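Local coordinates for period circadian protein homolog 2 (Mus musculus, PDB 3GDI) that probably helps regulate transcription in the mammalian circadian clock, using tandem PAS domains for contacts between proteins, at residues A[165-171]-A[261-267]; A[224-230]-A[244-250]; A[236-242]-A[271-277]. All blocks are in the same frame, centred on the assembly; numbering follows the deposited sequence.

Contact 1 (A[165-171]-A[261-267])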
loop_
_atom_site.group_PDB
_atom_site.type_symbol
_atom_site.label_atom_id
_atom_site.label_comp_id
_atom_site.label_asym_id
_atom_site.label_seq_id
_atom_site.Cartn_x
_atom_site.Cartn_y
_atom_site.Cartn_z
ATOM N N ARG A 165 -9.770 -5.513 -23.030
ATOM C CA ARG A 165 -10.154 -4.538 -22.015
ATOM C C ARG A 165 -10.186 -5.323 -20.724
ATOM O O ARG A 165 -11.240 -5.611 -20.179
ATOM C CB ARG A 165 -11.532 -3.952 -22.339
ATOM C CG ARG A 165 -11.626 -3.560 -23.794
ATOM C CD ARG A 165 -12.367 -2.275 -24.040
ATOM N NE ARG A 165 -13.810 -2.434 -23.935
ATOM C CZ ARG A 165 -14.687 -1.668 -24.579
ATOM N NH1 ARG A 165 -14.269 -0.695 -25.382
ATOM N NH2 ARG A 165 -15.985 -1.866 -24.405
ATOM N N ILE A 166 -8.997 -5.676 -20.259
ATOM C CA ILE A 166 -8.811 -6.467 -19.056
ATOM C C ILE A 166 -7.969 -5.750 -18.015
ATOM O O ILE A 166 -6.889 -5.239 -18.309
ATOM C CB ILE A 166 -8.098 -7.804 -19.407
ATOM C CG1 ILE A 166 -8.934 -8.573 -20.427
ATOM C CG2 ILE A 166 -7.843 -8.644 -18.140
ATOM C CD1 ILE A 166 -8.280 -9.856 -20.892
ATOM N N PHE A 167 -8.468 -5.713 -16.792
ATOM C CA PHE A 167 -7.715 -5.109 -15.699
ATOM C C PHE A 167 -7.936 -5.951 -14.437
ATOM O O PHE A 167 -8.903 -6.712 -14.353
ATOM C CB PHE A 167 -8.140 -3.656 -15.465
ATOM C CG PHE A 167 -9.499 -3.512 -14.886
ATOM C CD1 PHE A 167 -10.622 -3.562 -15.699
ATOM C CD2 PHE A 167 -9.660 -3.302 -13.527
ATOM C CE1 PHE A 167 -11.902 -3.399 -15.168
ATOM C CE2 PHE A 167 -10.927 -3.138 -12.973
ATOM C CZ PHE A 167 -12.056 -3.186 -13.795
ATOM N N THR A 168 -7.035 -5.836 -13.470
ATOM C CA THR A 168 -7.182 -6.603 -12.240
ATOM C C THR A 168 -7.236 -5.718 -11.001
ATOM O O THR A 168 -6.764 -4.589 -11.003
ATOM C CB THR A 168 -6.032 -7.608 -12.048
ATOM O OG1 THR A 168 -4.851 -6.904 -11.656
ATOM C CG2 THR A 168 -5.748 -8.359 -13.346
ATOM N N THR A 169 -7.833 -6.250 -9.943
ATOM C CA THR A 169 -7.941 -5.548 -8.680
ATOM C C THR A 169 -7.577 -6.537 -7.584
ATOM O O THR A 169 -7.807 -7.746 -7.715
ATOM C CB THR A 169 -9.363 -5.064 -8.421
ATOM O OG1 THR A 169 -10.245 -6.191 -8.403
ATOM C CG2 THR A 169 -9.805 -4.087 -9.489
ATOM N N THR A 170 -7.005 -6.013 -6.507
ATOM C CA THR A 170 -6.618 -6.827 -5.364
ATOM C C THR A 170 -7.174 -6.166 -4.111
ATOM O O THR A 170 -7.164 -4.951 -4.004
ATOM C CB THR A 170 -5.088 -6.902 -5.232
ATOM O OG1 THR A 170 -4.539 -7.457 -6.430
ATOM C CG2 THR A 170 -4.685 -7.778 -4.044
ATOM N N HIS A 171 -7.694 -6.947 -3.181
ATOM C CA HIS A 171 -8.176 -6.364 -1.945
ATOM C C HIS A 171 -7.942 -7.254 -0.727
ATOM O O HIS A 171 -7.829 -8.474 -0.838
ATOM C CB HIS A 171 -9.649 -5.904 -2.046
ATOM C CG HIS A 171 -10.660 -6.990 -2.273
ATOM N ND1 HIS A 171 -11.108 -7.343 -3.531
ATOM C CD2 HIS A 171 -11.422 -7.688 -1.398
ATOM C CE1 HIS A 171 -12.105 -8.200 -3.421
ATOM N NE2 HIS A 171 -12.319 -8.426 -2.137
ATOM N N PHE A 261 -5.294 -11.996 0.513
ATOM C CA PHE A 261 -5.775 -11.095 -0.535
ATOM C C PHE A 261 -6.829 -11.779 -1.402
ATOM O O PHE A 261 -6.850 -12.996 -1.521
ATOM C CB PHE A 261 -4.659 -10.681 -1.502
ATOM C CG PHE A 261 -3.481 -10.041 -0.858
ATOM C CD1 PHE A 261 -2.369 -10.799 -0.513
ATOM C CD2 PHE A 261 -3.462 -8.665 -0.635
ATOM C CE1 PHE A 261 -1.251 -10.203 0.042
ATOM C CE2 PHE A 261 -2.344 -8.047 -0.077
ATOM C CZ PHE A 261 -1.235 -8.814 0.264
ATOM N N ILE A 262 -7.681 -10.978 -2.029
ATOM C CA ILE A 262 -8.695 -11.481 -2.947
ATOM C C ILE A 262 -8.291 -10.806 -4.245
ATOM O O ILE A 262 -8.147 -9.587 -4.261
ATOM C CB ILE A 262 -10.098 -10.971 -2.600
ATOM C CG1 ILE A 262 -10.493 -11.398 -1.180
ATOM C CG2 ILE A 262 -11.093 -11.481 -3.638
ATOM C CD1 ILE A 262 -10.906 -12.855 -1.073
ATOM N N ILE A 263 -8.082 -11.570 -5.317
ATOM C CA ILE A 263 -7.702 -10.982 -6.601
ATOM C C ILE A 263 -8.742 -11.228 -7.666
ATOM O O ILE A 263 -9.260 -12.335 -7.791
ATOM C CB ILE A 263 -6.391 -11.541 -7.126
ATOM C CG1 ILE A 263 -6.379 -13.058 -6.962
ATOM C CG2 ILE A 263 -5.241 -10.888 -6.420
ATOM C CD1 ILE A 263 -5.078 -13.715 -7.384
ATOM N N GLY A 264 -9.039 -10.194 -8.444
ATOM C CA GLY A 264 -10.019 -10.328 -9.499
ATOM C C GLY A 264 -9.440 -9.899 -10.832
ATOM O O GLY A 264 -8.671 -8.944 -10.912
ATOM N N ARG A 265 -9.796 -10.622 -11.887
ATOM C CA ARG A 265 -9.327 -10.299 -13.225
ATOM C C ARG A 265 -10.581 -9.962 -13.986
ATOM O O ARG A 265 -11.390 -10.837 -14.266
ATOM C CB ARG A 265 -8.647 -11.498 -13.869
ATOM C CG ARG A 265 -8.057 -11.163 -15.216
ATOM C CD ARG A 265 -7.453 -12.363 -15.849
ATOM N NE ARG A 265 -6.427 -11.992 -16.812
ATOM C CZ ARG A 265 -6.626 -11.922 -18.121
ATOM N NH1 ARG A 265 -7.824 -12.198 -18.622
ATOM N NH2 ARG A 265 -5.620 -11.587 -18.925
ATOM N N HIS A 266 -10.731 -8.693 -14.331
ATOM C CA HIS A 266 -11.931 -8.234 -14.998
ATOM C C HIS A 266 -11.859 -7.977 -16.486
ATOM O O HIS A 266 -10.845 -7.528 -17.010
ATOM C CB HIS A 266 -12.419 -6.966 -14.307
ATOM C CG HIS A 266 -12.434 -7.069 -12.816
ATOM N ND1 HIS A 266 -11.488 -6.462 -12.019
ATOM C CD2 HIS A 266 -13.252 -7.748 -11.979
ATOM C CE1 HIS A 266 -11.724 -6.763 -10.754
ATOM N NE2 HIS A 266 -12.788 -7.541 -10.703
ATOM N N LYS A 267 -12.966 -8.259 -17.155
ATOM C CA LYS A 267 -13.078 -8.036 -18.584
ATOM C C LYS A 267 -14.319 -7.182 -18.739
ATOM O O LYS A 267 -15.422 -7.602 -18.368
ATOM C CB LYS A 267 -13.246 -9.367 -19.316
ATOM C CG LYS A 267 -12.785 -9.330 -20.766
ATOM C CD LYS A 267 -13.957 -9.263 -21.743
ATOM C CE LYS A 267 -14.689 -10.605 -21.826
ATOM N NZ LYS A 267 -15.965 -10.513 -22.597
HETATM O O HOH W 1 -10.053 -7.502 -6.139
#

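Contact 2 (A[224-230]-A[244-250])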
loop_
_atom_site.group_PDB
_atom_site.type_symbol
_atom_site.label_atom_id
_atom_site.label_comp_id
_atom_site.label_asym_id
_atom_site.label_seq_id
_atom_site.Cartn_x
_atom_site.Cartn_y
_atom_site.Cartn_z
ATOM N N GLY A 224 -8.735 -21.137 -3.715
ATOM C CA GLY A 224 -7.679 -20.682 -4.608
ATOM C C GLY A 224 -7.910 -20.932 -6.088
ATOM O O GLY A 224 -7.321 -20.253 -6.929
ATOM N N GLN A 225 -8.754 -21.904 -6.417
ATOM C CA GLN A 225 -9.052 -22.211 -7.811
ATOM C C GLN A 225 -9.950 -21.102 -8.369
ATOM O O GLN A 225 -11.065 -20.891 -7.890
ATOM C CB GLN A 225 -9.760 -23.574 -7.896
ATOM C CG GLN A 225 -10.041 -24.098 -9.312
ATOM C CD GLN A 225 -8.773 -24.424 -10.102
ATOM O OE1 GLN A 225 -7.909 -25.174 -9.640
ATOM N NE2 GLN A 225 -8.666 -23.867 -11.302
ATOM N N PRO A 226 -9.477 -20.377 -9.390
ATOM C CA PRO A 226 -10.266 -19.290 -9.990
ATOM C C PRO A 226 -11.642 -19.736 -10.500
ATOM O O PRO A 226 -11.821 -20.886 -10.890
ATOM C CB PRO A 226 -9.375 -18.800 -11.132
ATOM C CG PRO A 226 -7.988 -19.137 -10.663
ATOM C CD PRO A 226 -8.164 -20.501 -10.047
ATOM N N PHE A 227 -12.609 -18.826 -10.491
ATOM C CA PHE A 227 -13.939 -19.144 -10.996
ATOM C C PHE A 227 -14.602 -17.888 -11.549
ATOM O O PHE A 227 -14.350 -16.782 -11.077
ATOM C CB PHE A 227 -14.808 -19.783 -9.900
ATOM C CG PHE A 227 -15.318 -18.818 -8.866
ATOM C CD1 PHE A 227 -16.416 -17.999 -9.136
ATOM C CD2 PHE A 227 -14.731 -18.765 -7.598
ATOM C CE1 PHE A 227 -16.930 -17.143 -8.153
ATOM C CE2 PHE A 227 -15.236 -17.916 -6.610
ATOM C CZ PHE A 227 -16.340 -17.102 -6.886
ATOM N N ASP A 228 -15.453 -18.070 -12.553
ATOM C CA ASP A 228 -16.132 -16.954 -13.188
ATOM C C ASP A 228 -17.465 -16.562 -12.582
ATOM O O ASP A 228 -18.203 -17.383 -12.034
ATOM C CB ASP A 228 -16.348 -17.252 -14.665
ATOM C CG ASP A 228 -15.051 -17.416 -15.418
ATOM O OD1 ASP A 228 -15.083 -17.969 -16.537
ATOM O OD2 ASP A 228 -14.002 -16.988 -14.898
ATOM N N TYR A 229 -17.753 -15.273 -12.687
ATOM C CA TYR A 229 -19.001 -14.723 -12.221
ATOM C C TYR A 229 -19.249 -13.462 -13.018
ATOM O O TYR A 229 -18.360 -12.629 -13.176
ATOM C CB TYR A 229 -18.962 -14.378 -10.735
ATOM C CG TYR A 229 -20.315 -13.934 -10.232
ATOM C CD1 TYR A 229 -21.181 -14.831 -9.606
ATOM C CD2 TYR A 229 -20.772 -12.634 -10.466
ATOM C CE1 TYR A 229 -22.474 -14.444 -9.231
ATOM C CE2 TYR A 229 -22.059 -12.238 -10.099
ATOM C CZ TYR A 229 -22.905 -13.146 -9.484
ATOM O OH TYR A 229 -24.181 -12.750 -9.140
ATOM N N SER A 230 -20.466 -13.333 -13.523
ATOM C CA SER A 230 -20.867 -12.178 -14.308
ATOM C C SER A 230 -22.382 -12.161 -14.413
ATOM O O SER A 230 -23.024 -13.206 -14.306
ATOM C CB SER A 230 -20.251 -12.258 -15.703
ATOM O OG SER A 230 -20.341 -13.575 -16.204
ATOM N N LEU A 244 -18.898 -5.817 -16.066
ATOM C CA LEU A 244 -17.752 -6.707 -16.016
ATOM C C LEU A 244 -18.072 -8.196 -16.001
ATOM O O LEU A 244 -19.127 -8.624 -15.532
ATOM C CB LEU A 244 -16.924 -6.382 -14.772
ATOM C CG LEU A 244 -16.122 -5.079 -14.698
ATOM C CD1 LEU A 244 -16.895 -3.938 -15.299
ATOM C CD2 LEU A 244 -15.784 -4.798 -13.245
ATOM N N ASP A 245 -17.138 -8.965 -16.553
ATOM C CA ASP A 245 -17.176 -10.423 -16.568
ATOM C C ASP A 245 -15.951 -10.658 -15.691
ATOM O O ASP A 245 -14.832 -10.294 -16.061
ATOM C CB ASP A 245 -16.938 -10.989 -17.973
ATOM C CG ASP A 245 -18.175 -10.908 -18.852
ATOM O OD1 ASP A 245 -18.104 -11.308 -20.038
ATOM O OD2 ASP A 245 -19.223 -10.448 -18.359
ATOM N N THR A 246 -16.156 -11.250 -14.524
ATOM C CA THR A 246 -15.049 -11.427 -13.612
ATOM C C THR A 246 -14.661 -12.833 -13.248
ATOM O O THR A 246 -15.488 -13.737 -13.199
ATOM C CB THR A 246 -15.321 -10.669 -12.305
ATOM O OG1 THR A 246 -15.564 -9.284 -12.597
ATOM C CG2 THR A 246 -14.138 -10.790 -11.363
ATOM N N SER A 247 -13.374 -12.992 -12.987
ATOM C CA SER A 247 -12.806 -14.258 -12.560
ATOM C C SER A 247 -12.228 -13.953 -11.174
ATOM O O SER A 247 -11.429 -13.035 -11.022
ATOM C CB SER A 247 -11.702 -14.690 -13.515
ATOM O OG SER A 247 -10.855 -15.638 -12.890
ATOM N N TRP A 248 -12.647 -14.707 -10.166
ATOM C CA TRP A 248 -12.181 -14.468 -8.809
ATOM C C TRP A 248 -11.230 -15.523 -8.246
ATOM O O TRP A 248 -11.377 -16.716 -8.512
ATOM C CB TRP A 248 -13.371 -14.330 -7.861
ATOM C CG TRP A 248 -14.247 -13.150 -8.141
ATOM C CD1 TRP A 248 -15.451 -13.155 -8.788
ATOM C CD2 TRP A 248 -13.972 -11.774 -7.810
ATOM N NE1 TRP A 248 -15.942 -11.870 -8.882
ATOM C CE2 TRP A 248 -15.052 -11.004 -8.294
ATOM C CE3 TRP A 248 -12.911 -11.120 -7.158
ATOM C CZ2 TRP A 248 -15.104 -9.613 -8.151
ATOM C CZ3 TRP A 248 -12.960 -9.741 -7.017
ATOM C CH2 TRP A 248 -14.052 -9.001 -7.513
ATOM N N SER A 249 -10.262 -15.064 -7.452
ATOM C CA SER A 249 -9.289 -15.951 -6.827
ATOM C C SER A 249 -8.767 -15.355 -5.510
ATOM O O SER A 249 -9.104 -14.223 -5.147
ATOM C CB SER A 249 -8.128 -16.207 -7.783
ATOM O OG SER A 249 -7.367 -17.321 -7.348
ATOM N N SER A 250 -7.950 -16.111 -4.785
ATOM C CA SER A 250 -7.420 -15.607 -3.526
ATOM C C SER A 250 -6.009 -16.084 -3.276
ATOM O O SER A 250 -5.582 -17.095 -3.827
ATOM C CB SER A 250 -8.298 -16.066 -2.359
ATOM O OG SER A 250 -8.434 -17.473 -2.366
HETATM O O HOH W 2 -10.292 -18.880 -4.004
HETATM O O HOH W 3 -4.238 -19.685 -5.388
HETATM O O HOH W 4 -11.710 -18.820 -6.221
#

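Contact 3 (A[236-242]-A[271-277])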
loop_
_atom_site.group_PDB
_atom_site.type_symbol
_atom_site.label_atom_id
_atom_site.label_comp_id
_atom_site.label_asym_id
_atom_site.label_seq_id
_atom_site.Cartn_x
_atom_site.Cartn_y
_atom_site.Cartn_z
ATOM N N THR A 236 -17.456 3.959 -12.724
ATOM C CA THR A 236 -16.245 4.601 -13.202
ATOM C C THR A 236 -16.158 6.023 -12.656
ATOM O O THR A 236 -17.050 6.484 -11.938
ATOM C CB THR A 236 -16.190 4.645 -14.745
ATOM O OG1 THR A 236 -17.098 5.638 -15.235
ATOM C CG2 THR A 236 -16.573 3.291 -15.328
ATOM N N ARG A 237 -15.077 6.708 -13.015
ATOM C CA ARG A 237 -14.812 8.067 -12.567
ATOM C C ARG A 237 -15.920 9.044 -12.952
ATOM O O ARG A 237 -16.216 9.960 -12.198
ATOM C CB ARG A 237 -13.472 8.537 -13.150
ATOM C CG ARG A 237 -12.963 9.888 -12.655
ATOM C CD ARG A 237 -12.627 9.841 -11.178
ATOM N NE ARG A 237 -11.632 10.841 -10.785
ATOM C CZ ARG A 237 -11.759 12.156 -10.967
ATOM N NH1 ARG A 237 -12.843 12.657 -11.547
ATOM N NH2 ARG A 237 -10.796 12.974 -10.558
ATOM N N ASN A 238 -16.531 8.847 -14.118
ATOM C CA ASN A 238 -17.586 9.747 -14.572
ATOM C C ASN A 238 -18.982 9.381 -14.064
ATOM O O ASN A 238 -19.987 9.879 -14.575
ATOM C CB ASN A 238 -17.578 9.847 -16.109
ATOM C CG ASN A 238 -18.098 8.584 -16.807
ATOM O OD1 ASN A 238 -17.863 8.388 -18.000
ATOM N ND2 ASN A 238 -18.813 7.743 -16.074
ATOM N N GLY A 239 -19.044 8.510 -13.058
ATOM C CA GLY A 239 -20.331 8.136 -12.487
ATOM C C GLY A 239 -21.102 7.095 -13.273
ATOM O O GLY A 239 -22.160 6.632 -12.848
ATOM N N GLU A 240 -20.561 6.714 -14.421
ATOM C CA GLU A 240 -21.198 5.729 -15.276
ATOM C C GLU A 240 -20.666 4.348 -14.929
ATOM O O GLU A 240 -19.503 4.203 -14.552
ATOM C CB GLU A 240 -20.872 6.037 -16.733
ATOM C CG GLU A 240 -21.998 5.817 -17.690
ATOM C CD GLU A 240 -22.334 7.082 -18.435
ATOM O OE1 GLU A 240 -22.859 8.021 -17.797
ATOM O OE2 GLU A 240 -22.061 7.150 -19.652
ATOM N N TYR A 241 -21.519 3.340 -15.079
ATOM C CA TYR A 241 -21.164 1.954 -14.795
ATOM C C TYR A 241 -20.756 1.171 -16.037
ATOM O O TYR A 241 -21.307 1.381 -17.109
ATOM C CB TYR A 241 -22.352 1.235 -14.174
ATOM C CG TYR A 241 -22.637 1.620 -12.755
ATOM C CD1 TYR A 241 -21.886 1.090 -11.707
ATOM C CD2 TYR A 241 -23.644 2.536 -12.454
ATOM C CE1 TYR A 241 -22.129 1.465 -10.391
ATOM C CE2 TYR A 241 -23.892 2.919 -11.138
ATOM C CZ TYR A 241 -23.132 2.379 -10.116
ATOM O OH TYR A 241 -23.382 2.748 -8.815
ATOM N N ILE A 242 -19.785 0.277 -15.885
ATOM C CA ILE A 242 -19.375 -0.588 -16.980
ATOM C C ILE A 242 -19.706 -1.999 -16.495
ATOM O O ILE A 242 -19.670 -2.270 -15.293
ATOM C CB ILE A 242 -17.860 -0.483 -17.300
ATOM C CG1 ILE A 242 -17.024 -0.759 -16.045
ATOM C CG2 ILE A 242 -17.555 0.885 -17.901
ATOM C CD1 ILE A 242 -15.516 -0.816 -16.306
ATOM N N GLY A 271 -18.752 -1.170 -22.080
ATOM C CA GLY A 271 -18.191 0.082 -21.606
ATOM C C GLY A 271 -19.285 1.044 -21.206
ATOM O O GLY A 271 -20.465 0.707 -21.306
ATOM N N PRO A 272 -18.927 2.259 -20.758
ATOM C CA PRO A 272 -19.890 3.282 -20.333
ATOM C C PRO A 272 -20.603 3.970 -21.501
ATOM O O PRO A 272 -20.216 3.808 -22.660
ATOM C CB PRO A 272 -19.019 4.250 -19.540
ATOM C CG PRO A 272 -17.750 4.252 -20.336
ATOM C CD PRO A 272 -17.544 2.772 -20.666
ATOM N N LEU A 273 -21.640 4.741 -21.190
ATOM C CA LEU A 273 -22.390 5.445 -22.219
ATOM C C LEU A 273 -21.571 6.627 -22.734
ATOM O O LEU A 273 -21.620 6.949 -23.918
ATOM C CB LEU A 273 -23.727 5.928 -21.653
ATOM C CG LEU A 273 -24.836 6.248 -22.659
ATOM C CD1 LEU A 273 -25.080 5.024 -23.538
ATOM C CD2 LEU A 273 -26.112 6.650 -21.919
ATOM N N ASN A 274 -20.823 7.267 -21.835
ATOM C CA ASN A 274 -19.959 8.402 -22.174
ATOM C C ASN A 274 -18.531 7.875 -22.248
ATOM O O ASN A 274 -17.971 7.441 -21.241
ATOM C CB ASN A 274 -20.033 9.484 -21.099
ATOM C CG ASN A 274 -19.057 10.631 -21.352
ATOM O OD1 ASN A 274 -18.769 11.427 -20.455
ATOM N ND2 ASN A 274 -18.549 10.722 -22.581
ATOM N N GLU A 275 -17.945 7.938 -23.439
ATOM C CA GLU A 275 -16.601 7.436 -23.685
ATOM C C GLU A 275 -15.439 8.061 -22.921
ATOM O O GLU A 275 -14.416 7.406 -22.733
ATOM C CB GLU A 275 -16.303 7.486 -25.183
ATOM C CG GLU A 275 -17.247 6.629 -26.003
ATOM C CD GLU A 275 -16.960 6.691 -27.490
ATOM O OE1 GLU A 275 -16.881 7.817 -28.041
ATOM O OE2 GLU A 275 -16.819 5.612 -28.105
ATOM N N ASP A 276 -15.560 9.314 -22.497
ATOM C CA ASP A 276 -14.462 9.929 -21.746
ATOM C C ASP A 276 -14.646 9.526 -20.293
ATOM O O ASP A 276 -15.415 10.142 -19.549
ATOM C CB ASP A 276 -14.481 11.451 -21.856
ATOM C CG ASP A 276 -13.225 12.082 -21.287
ATOM O OD1 ASP A 276 -12.712 11.570 -20.267
ATOM O OD2 ASP A 276 -12.752 13.091 -21.852
ATOM N N VAL A 277 -13.930 8.485 -19.891
ATOM C CA VAL A 277 -14.047 7.965 -18.545
ATOM C C VAL A 277 -13.352 8.817 -17.475
ATOM O O VAL A 277 -13.558 8.613 -16.277
ATOM C CB VAL A 277 -13.537 6.516 -18.514
ATOM C CG1 VAL A 277 -12.025 6.485 -18.597
ATOM C CG2 VAL A 277 -14.064 5.816 -17.294
#

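Contact 1 (A[165-171]-A[261-267])
I166 facing K267 and H171 facing I262 mark the two ends of a six-pair antiparallel ladder in the five-stranded PAS sheet, where the first strand of the domain, 166-171, lies against the last, 259-268. Hydrogen-bonded pairs at F167-H266, T169-G264 and H171-I262 close it, the bond from G264 N to T169 O (2.8 Å) being the straightest at 170°. The two sheet faces are dressed differently. On the face of F167, H171 and I262, the H171 ring lies flat against the branch point of its partner, I262 CB standing 3.5 Å from the ring centroid; chi1 of 64°, with CG between backbone N and carbonyl carbon, swings the imidazole across the pair. H266 CB approaches a face of the F167 phenyl likewise, 4.0 Å from the ring centroid. A water binds H171 ND1 (2.8 Å) and T169 OG1 (2.6 Å), bridging two side chains of one strand. On the opposite face, R265 runs out extended (chi1 -176°) and lays its guanidinium over I166, with CG2 beneath the centre of the plane and CD1 3.3 Å from R265 NH1: apolar packing against the flat face of a charged group. On the outer side T168 N bonds D181 and the backbone of T170 pairs with strand 177-180, while strand 241-252 flanks 259-268 on its other side. H216 of helix 209-221 bonds H171 NE2, helix 184-188 packs on F167, and F261 stacks on F261 of the second subunit.

Contact 2 (A[224-230]-A[244-250])
F227 pairs with W248, and Y229 with T246, through two pairs of antiparallel backbone hydrogen bonds; W248 N to F227 O (2.8 Å, 167° at the hydrogen) is the straightest. Over this backbone the F227 ring turns one face to W248 CB, 4.2 Å from F227 CZ, while the planes of the phenyl and the indole are inclined by 50°. Its chi1 of 75° keeps the phenyl over the pair, and Y229 CB meets the edge of the indole at CD1 (4.2 Å). The indole NE1, buried here, finds no partner in the model. The two strands are the arms of the beta hairpin 227-235/241-252, whose first arm is an outer strand of the PAS sheet; helix 209-221 covers its aromatic face. Ahead of F227 the chain leaves regular pairing, and a hydroxyl takes over: S249 OG donates to G224 O (3.0 Å), arriving from above the carbonyl plane. An alanine at S249 is likely to leave G224 O without this donor and give the loop before F227 more freedom to shift. Two waters add to the link, one between G224 N (2.8 Å) and S250 OG, the other donating to both Q225 O (2.7 Å) and W248 O. On the opposite face, D228 OD2 rests 3.5 Å from S247 CB. P226 and S249 touch P254 of the second subunit.

Contact 3 (A[236-242]-A[271-277])
I242 and P272 lie side by side, and their close fit, CG2 of I242 only 3.3 Å from CD of P272, sets the compact end of a contact between the turn of a beta hairpin and the loop that leaves the sheet. The next carbons follow suit: E240 CB meets P272 CB at 3.8 Å, its chain crossing the proline at about a right angle. At the other end V277 CG2 packs on T236 CB (3.5 Å), and R237 CB approaches V277 O. The hairpin turn is itself held by hydrogen bonds. T236 to G239 form a type I turn followed by a G1 bulge, G239 taking the left-handed backbone (phi 80°), and E240 O receives both T236 N (2.8 Å) and T236 OG1 (2.9 Å) from opposite faces of its plane. Chi1 of 74° brings the T236 hydroxyl round to that carbonyl. The loose side is the rim at L273 and N274, where the side chain of exposed L273 extends past the hairpin towards solvent. E240 OE2 is modelled as the acceptor of N274 N, but it crowds L273, so its place, and the bond, are less sure. D276 OD1 turns to F278 N, just beyond the segment. Y155 packs on both I242 and P272, R237 makes a backbone bond to L188 at the end of helix 184-188, and Y241 faces strand 227-235 at R233 and R235.

How the contacts relate
Contacts 1 and 2 are two strand pairings of one five-stranded sheet, on either side of the 241-252/259-268 pairing, their centres about 9 Å apart. Strands 241-252 and 259-268 join them directly, with probable hydrogen bonds from I263 N to S249 O (2.8 Å) and from R265 N to S247 O (3.0 Å). Contact 3 uses the far end of strand 241-252 and the chain leaving strand 259-268; its centre lies about 18 Å from that of contact 1 and 23 Å from that of contact 2. The pattern illustrates how strand pairing builds the sheet while a loop packs on a hairpin turn at its end. The second subunit touches contacts 1 and 2 but not contact 3.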